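Hypothetical protein ybgI (Escherichia coli, Escherichia coli O157:H7, PDB 1NMO) is of uncertain function but forms a toroidal hexamer, binds two iron ions per subunit and may help degrade radiation-damaged nucleotides. Local coordinates at residues A[10-16]-A[96-100]; A[106-111]-A[219-225]. All blocks are in the same frame, centred on the assembly; numbering follows the deposited sequence.

Overall arrangement
Both contacts lie in one chain, with centres about 12 Å apart, and both are mostly buried. Contact 1 closes along the chain before contact 2 opens, and helix 98-102 is followed directly by helix 108-116. The two meet where Leu100 O lies 2.9 Å from Asn108 N, a probable hydrogen bond. Leu100 CD1 also packs on Gly222 O, and Lys13 CE on Leu106 CD2. Contact 2 reaches the dinuclear iron site directly through Glu219, whose carboxylate binds both ions. Contact 1 lies near that site through Leu100: at nearest atoms, its side chain is about 7 Å from an iron and about 4 Å from the side chain of His63, an iron ligand.

Contact 1: A[10-16]-A[96-100]; sequences INEKLNS and WHLPL
Trp96 packs against Ile10, Asn11, Leu14 and Ser16. Its indole NE1 gives a hydrogen bond to Asn11 OD1, 2.8 Å away, with an N-H...O angle of 154°. The acceptor sits almost in the indole plane, while the Asn11 amide stands nearly perpendicular to the ring. Ile10 covers one face. Its CG2 lies 3.6 Å above the centre of the six-membered Trp96 ring, a CH-pi contact. This branch is anti to the backbone N of Ile10; CG1, beside that N, touches Trp96 CH2 on the ring's rim. Ser16 OG comes to the ring edge, 3.5 Å from Trp96 CD1, and also meets Pro99 CG. Leu14 CD1 completes the tight part, 3.7 Å from Trp96 CG.

The other side is looser. Leu14 meets Leu100 and Pro99 there, with CB 4.0 Å from Pro99 CB. A water bridges the two backbones by donating to Leu14 O and Pro99 O. The chain leaves helix 3-13 through a Schellman motif, with the exposed Asn15 at positive phi.

Ile10 also packs on Leu226 and Leu230 of helix 221-233, and Leu100 on Leu226. Trp96 directly follows strand 92-95 and bonds through its backbone to Val62 of the adjacent strand 59-62. The contact thus joins the end of helix 3-13 to the turn between strand 92-95 and helix 98-102.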
loop_
_atom_site.group_PDB
_atom_site.type_symbol
_atom_site.label_atom_id
_atom_site.label_comp_id
_atom_site.label_asym_id
_atom_site.label_seq_id
_atom_site.Cartn_x
_atom_site.Cartn_y
_atom_site.Cartn_z
ATOM N N ILE A 10 -2.627 47.634 -10.280
ATOM C CA ILE A 10 -1.817 46.686 -9.511
ATOM C C ILE A 10 -0.415 47.180 -9.550
ATOM O O ILE A 10 0.279 47.196 -8.550
ATOM C CB ILE A 10 -1.820 45.221 -10.105
ATOM C CG1 ILE A 10 -3.227 44.757 -10.376
ATOM C CG2 ILE A 10 -1.211 44.259 -9.112
ATOM C CD1 ILE A 10 -4.031 45.255 -9.366
ATOM N N ASN A 11 0.002 47.612 -10.730
ATOM C CA ASN A 11 1.332 48.125 -10.890
ATOM C C ASN A 11 1.632 49.182 -9.852
ATOM O O ASN A 11 2.671 49.095 -9.146
ATOM C CB ASN A 11 1.429 48.688 -12.250
ATOM C CG ASN A 11 2.100 47.749 -13.210
ATOM O OD1 ASN A 11 2.509 46.619 -12.863
ATOM N ND2 ASN A 11 2.244 48.216 -14.444
ATOM N N GLU A 12 0.774 50.199 -9.723
ATOM C CA GLU A 12 1.066 51.217 -8.692
ATOM C C GLU A 12 0.994 50.690 -7.263
ATOM O O GLU A 12 1.806 51.090 -6.431
ATOM C CB GLU A 12 0.175 52.470 -8.853
ATOM C CG GLU A 12 0.783 53.417 -9.956
ATOM C CD GLU A 12 -0.279 54.317 -10.619
ATOM O OE1 GLU A 12 -1.386 54.482 -10.009
ATOM O OE2 GLU A 12 -0.001 54.877 -11.734
ATOM N N LYS A 13 0.070 49.772 -6.989
ATOM C CA LYS A 13 -0.050 49.212 -5.631
ATOM C C LYS A 13 1.180 48.388 -5.258
ATOM O O LYS A 13 1.742 48.500 -4.162
ATOM C CB LYS A 13 -1.323 48.375 -5.538
ATOM C CG LYS A 13 -1.586 47.648 -4.163
ATOM C CD LYS A 13 -1.624 48.581 -2.929
ATOM C CE LYS A 13 -2.092 47.859 -1.654
ATOM N NZ LYS A 13 -2.292 48.791 -0.377
ATOM N N LEU A 14 1.658 47.584 -6.180
ATOM C CA LEU A 14 2.822 46.782 -5.866
ATOM C C LEU A 14 4.100 47.525 -6.083
ATOM O O LEU A 14 5.169 46.956 -5.899
ATOM C CB LEU A 14 2.812 45.516 -6.721
ATOM C CG LEU A 14 1.619 44.582 -6.565
ATOM C CD1 LEU A 14 1.928 43.251 -7.232
ATOM C CD2 LEU A 14 1.304 44.343 -5.110
ATOM N N ASN A 15 4.010 48.797 -6.473
ATOM C CA ASN A 15 5.235 49.583 -6.791
ATOM C C ASN A 15 6.105 48.690 -7.667
ATOM O O ASN A 15 7.299 48.525 -7.447
ATOM C CB ASN A 15 5.947 49.990 -5.495
ATOM C CG ASN A 15 5.054 50.925 -4.639
ATOM O OD1 ASN A 15 4.707 52.055 -5.075
ATOM N ND2 ASN A 15 4.644 50.452 -3.440
ATOM N N SER A 16 5.468 48.132 -8.695
ATOM C CA SER A 16 6.123 47.210 -9.599
ATOM C C SER A 16 7.231 47.793 -10.487
ATOM O O SER A 16 8.302 47.222 -10.616
ATOM C CB SER A 16 5.061 46.535 -10.463
ATOM O OG SER A 16 5.661 45.578 -11.336
ATOM N N TRP A 96 2.713 39.090 -11.883
ATOM C CA TRP A 96 3.603 39.947 -11.110
ATOM C C TRP A 96 4.535 39.002 -10.346
ATOM O O TRP A 96 4.100 38.258 -9.463
ATOM C CB TRP A 96 2.854 40.826 -10.118
ATOM C CG TRP A 96 2.359 42.069 -10.760
ATOM C CD1 TRP A 96 3.052 43.225 -10.930
ATOM C CD2 TRP A 96 1.104 42.249 -11.451
ATOM N NE1 TRP A 96 2.331 44.109 -11.680
ATOM C CE2 TRP A 96 1.129 43.542 -12.015
ATOM C CE3 TRP A 96 -0.043 41.436 -11.640
ATOM C CZ2 TRP A 96 0.076 44.047 -12.761
ATOM C CZ3 TRP A 96 -1.090 41.919 -12.374
ATOM C CH2 TRP A 96 -1.028 43.234 -12.940
ATOM N N HIS A 97 5.825 39.021 -10.671
ATOM C CA HIS A 97 6.802 38.157 -10.017
ATOM C C HIS A 97 7.404 38.851 -8.762
ATOM O O HIS A 97 6.698 38.970 -7.760
ATOM C CB HIS A 97 7.877 37.746 -11.037
ATOM C CG HIS A 97 8.823 36.690 -10.557
ATOM N ND1 HIS A 97 10.199 36.848 -10.605
ATOM C CD2 HIS A 97 8.605 35.485 -9.966
ATOM C CE1 HIS A 97 10.786 35.795 -10.055
ATOM N NE2 HIS A 97 9.846 34.951 -9.662
ATOM N N LEU A 98 8.632 39.388 -8.782
ATOM C CA LEU A 98 9.178 39.911 -7.507
ATOM C C LEU A 98 8.302 40.892 -6.744
ATOM O O LEU A 98 8.182 40.828 -5.471
ATOM C CB LEU A 98 10.609 40.460 -7.707
ATOM C CG LEU A 98 11.518 39.315 -8.259
ATOM C CD1 LEU A 98 12.960 39.805 -8.501
ATOM C CD2 LEU A 98 11.564 38.146 -7.301
ATOM N N PRO A 99 7.629 41.797 -7.464
ATOM C CA PRO A 99 6.798 42.719 -6.674
ATOM C C PRO A 99 5.805 41.971 -5.803
ATOM O O PRO A 99 5.465 42.407 -4.664
ATOM C CB PRO A 99 6.123 43.595 -7.740
ATOM C CG PRO A 99 7.181 43.612 -8.864
ATOM C CD PRO A 99 7.580 42.127 -8.892
ATOM N N LEU A 100 5.328 40.825 -6.284
ATOM C CA LEU A 100 4.327 40.073 -5.468
ATOM C C LEU A 100 5.000 39.235 -4.364
ATOM O O LEU A 100 4.333 38.656 -3.518
ATOM C CB LEU A 100 3.411 39.233 -6.385
ATOM C CG LEU A 100 2.084 38.719 -5.768
ATOM C CD1 LEU A 100 1.249 39.871 -5.188
ATOM C CD2 LEU A 100 1.272 38.166 -6.946
HETATM O O HOH W 1 6.155 45.128 -4.041
#

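Contact 2: A[106-111]-A[219-225]; sequences LGNNAQ and ERGGIRA. With FE (Fe (III) ion), chain H; FE (Fe (III) ion), chain G.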
loop_
_atom_site.group_PDB
_atom_site.type_symbol
_atom_site.label_atom_id
_atom_site.label_comp_id
_atom_site.label_asym_id
_atom_site.label_seq_id
_atom_site.Cartn_x
_atom_site.Cartn_y
_atom_site.Cartn_z
ATOM N N LEU A 106 0.820 42.724 0.993
ATOM C CA LEU A 106 0.271 41.689 0.087
ATOM C C LEU A 106 1.248 40.589 -0.336
ATOM O O LEU A 106 0.843 39.520 -0.809
ATOM C CB LEU A 106 -0.229 42.426 -1.194
ATOM C CG LEU A 106 -1.671 42.996 -1.349
ATOM C CD1 LEU A 106 -2.438 43.105 -0.075
ATOM C CD2 LEU A 106 -1.625 44.275 -2.133
ATOM N N GLY A 107 2.528 40.868 -0.216
ATOM C CA GLY A 107 3.544 39.924 -0.652
ATOM C C GLY A 107 3.581 38.502 -0.124
ATOM O O GLY A 107 3.096 38.293 0.986
ATOM N N ASN A 108 4.178 37.551 -0.892
ATOM C CA ASN A 108 4.268 36.156 -0.489
ATOM C C ASN A 108 5.030 36.134 0.836
ATOM O O ASN A 108 4.662 35.434 1.734
ATOM C CB ASN A 108 5.045 35.284 -1.493
ATOM C CG ASN A 108 4.314 35.070 -2.848
ATOM O OD1 ASN A 108 3.086 34.802 -2.919
ATOM N ND2 ASN A 108 5.102 35.138 -3.942
ATOM N N ASN A 109 6.121 36.870 0.917
ATOM C CA ASN A 109 6.912 36.927 2.137
ATOM C C ASN A 109 6.106 37.372 3.382
ATOM O O ASN A 109 6.174 36.707 4.451
ATOM C CB ASN A 109 8.116 37.874 1.932
ATOM C CG ASN A 109 9.283 37.171 1.256
ATOM O OD1 ASN A 109 9.348 35.937 1.308
ATOM N ND2 ASN A 109 10.246 37.949 0.626
ATOM N N ALA A 110 5.304 38.433 3.270
ATOM C CA ALA A 110 4.614 38.914 4.463
ATOM C C ALA A 110 3.473 38.061 4.904
ATOM O O ALA A 110 3.208 38.005 6.104
ATOM C CB ALA A 110 4.135 40.345 4.267
ATOM N N GLN A 111 2.803 37.388 3.946
ATOM C CA GLN A 111 1.661 36.524 4.226
ATOM C C GLN A 111 2.124 35.225 4.839
ATOM O O GLN A 111 1.462 34.627 5.736
ATOM C CB GLN A 111 0.883 36.230 2.961
ATOM C CG GLN A 111 0.455 37.468 2.291
ATOM C CD GLN A 111 -0.798 38.024 2.926
ATOM O OE1 GLN A 111 -1.623 37.258 3.402
ATOM N NE2 GLN A 111 -0.983 39.352 2.869
ATOM N N GLU A 219 3.772 30.004 -1.995
ATOM C CA GLU A 219 3.460 31.148 -2.846
ATOM C C GLU A 219 1.996 31.217 -3.281
ATOM O O GLU A 219 1.636 31.587 -4.439
ATOM C CB GLU A 219 4.437 31.219 -4.037
ATOM C CG GLU A 219 5.848 31.420 -3.465
ATOM C CD GLU A 219 6.824 31.880 -4.492
ATOM O OE1 GLU A 219 6.544 31.623 -5.708
ATOM O OE2 GLU A 219 7.857 32.481 -4.097
ATOM N N ARG A 220 1.157 30.788 -2.336
ATOM C CA ARG A 220 -0.243 30.942 -2.535
ATOM C C ARG A 220 -0.546 32.258 -1.745
ATOM O O ARG A 220 -1.405 33.042 -2.137
ATOM C CB ARG A 220 -0.978 29.785 -1.908
ATOM C CG ARG A 220 -0.899 28.515 -2.666
ATOM C CD ARG A 220 -1.525 27.439 -1.790
ATOM N NE ARG A 220 -0.646 27.158 -0.628
ATOM C CZ ARG A 220 -0.865 26.175 0.245
ATOM N NH1 ARG A 220 -1.926 25.382 0.116
ATOM N NH2 ARG A 220 -0.008 25.971 1.223
ATOM N N GLY A 221 0.192 32.538 -0.668
ATOM C CA GLY A 221 -0.200 33.723 0.106
ATOM C C GLY A 221 -0.459 35.031 -0.631
ATOM O O GLY A 221 -1.525 35.627 -0.477
ATOM N N GLY A 222 0.529 35.474 -1.416
ATOM C CA GLY A 222 0.485 36.737 -2.172
ATOM C C GLY A 222 -0.615 36.930 -3.191
ATOM O O GLY A 222 -1.385 37.898 -3.140
ATOM N N ILE A 223 -0.695 36.014 -4.141
ATOM C CA ILE A 223 -1.723 36.144 -5.172
ATOM C C ILE A 223 -3.107 36.025 -4.529
ATOM O O ILE A 223 -4.087 36.638 -4.986
ATOM C CB ILE A 223 -1.476 35.076 -6.289
ATOM C CG1 ILE A 223 -2.392 35.297 -7.450
ATOM C CG2 ILE A 223 -1.610 33.692 -5.713
ATOM C CD1 ILE A 223 -3.745 34.721 -7.116
ATOM N N ARG A 224 -3.197 35.221 -3.466
ATOM C CA ARG A 224 -4.452 35.108 -2.750
ATOM C C ARG A 224 -4.722 36.457 -2.093
ATOM O O ARG A 224 -5.781 37.049 -2.266
ATOM C CB ARG A 224 -4.421 33.973 -1.672
ATOM C CG ARG A 224 -5.870 33.783 -0.977
ATOM C CD ARG A 224 -6.005 32.389 -0.227
ATOM N NE ARG A 224 -4.806 32.220 0.537
ATOM C CZ ARG A 224 -4.086 31.129 0.688
ATOM N NH1 ARG A 224 -4.438 29.986 0.117
ATOM N NH2 ARG A 224 -2.966 31.266 1.425
ATOM N N ALA A 225 -3.755 36.979 -1.353
ATOM C CA ALA A 225 -4.018 38.258 -0.702
ATOM C C ALA A 225 -4.406 39.317 -1.735
ATOM O O ALA A 225 -5.360 40.048 -1.515
ATOM C CB ALA A 225 -2.793 38.728 0.093
HETATM FE FE FE H . 8.496 33.999 -5.683
HETATM FE FE FE G . 8.118 31.337 -7.355
HETATM O O HOH W 2 1.707 34.347 -4.961
HETATM O O HOH W 3 -2.980 34.877 1.607
HETATM O O HOH W 4 10.574 34.031 -4.535
#
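Asn108 and Glu219 face each other beside the iron site, while glycines bring the two backbones close behind them. Glu219 can be followed outward. Its CB lies 4.0 Å from Asn108 ND2. Its CG passes the same amide, at 3.8 Å from Asn108 ND2. Beyond CG the chain is extended (chi2 -164°), which carries the carboxylate to the metals. Glu219 CD lies 3.7 Å from Asn108 ND2. OE1 binds one iron at 2.3 Å, and OE2 binds the other, also at 2.3 Å. The carboxylate therefore bridges a dinuclear centre. His64 and His215 complete the protein ligands of the first ion, His63 and Asp101 those of the second, which also holds a water, and OE2 is further hydrogen-bonded to Thr172.

The Asn108 amide lies over a face of this carboxylate, the two planes 18° apart. Its ND2 bonds to Asp101 OD1, so Asn108 is a second-shell residue that may help position a metal ligand. Its OD1 accepts from Gly222 N at 3.0 Å; this bond is bent, with an N-H...O angle of 135°. Without side chains at Gly221 and Gly222, the backbones approach closely, and Gly222 CA makes a CA-H...O contact of 3.1 Å with Leu106 O. One turn on, the Gln111 amide packs on the Ala225 methyl, with NE2 3.4 Å from CB.

The starts of helices 108-116 and 221-233 meet here. Asn109 O bonds to Trp170 of strand 165-170, while Arg220, Ile223 and Arg224 touch Phe240 of strand 237-240.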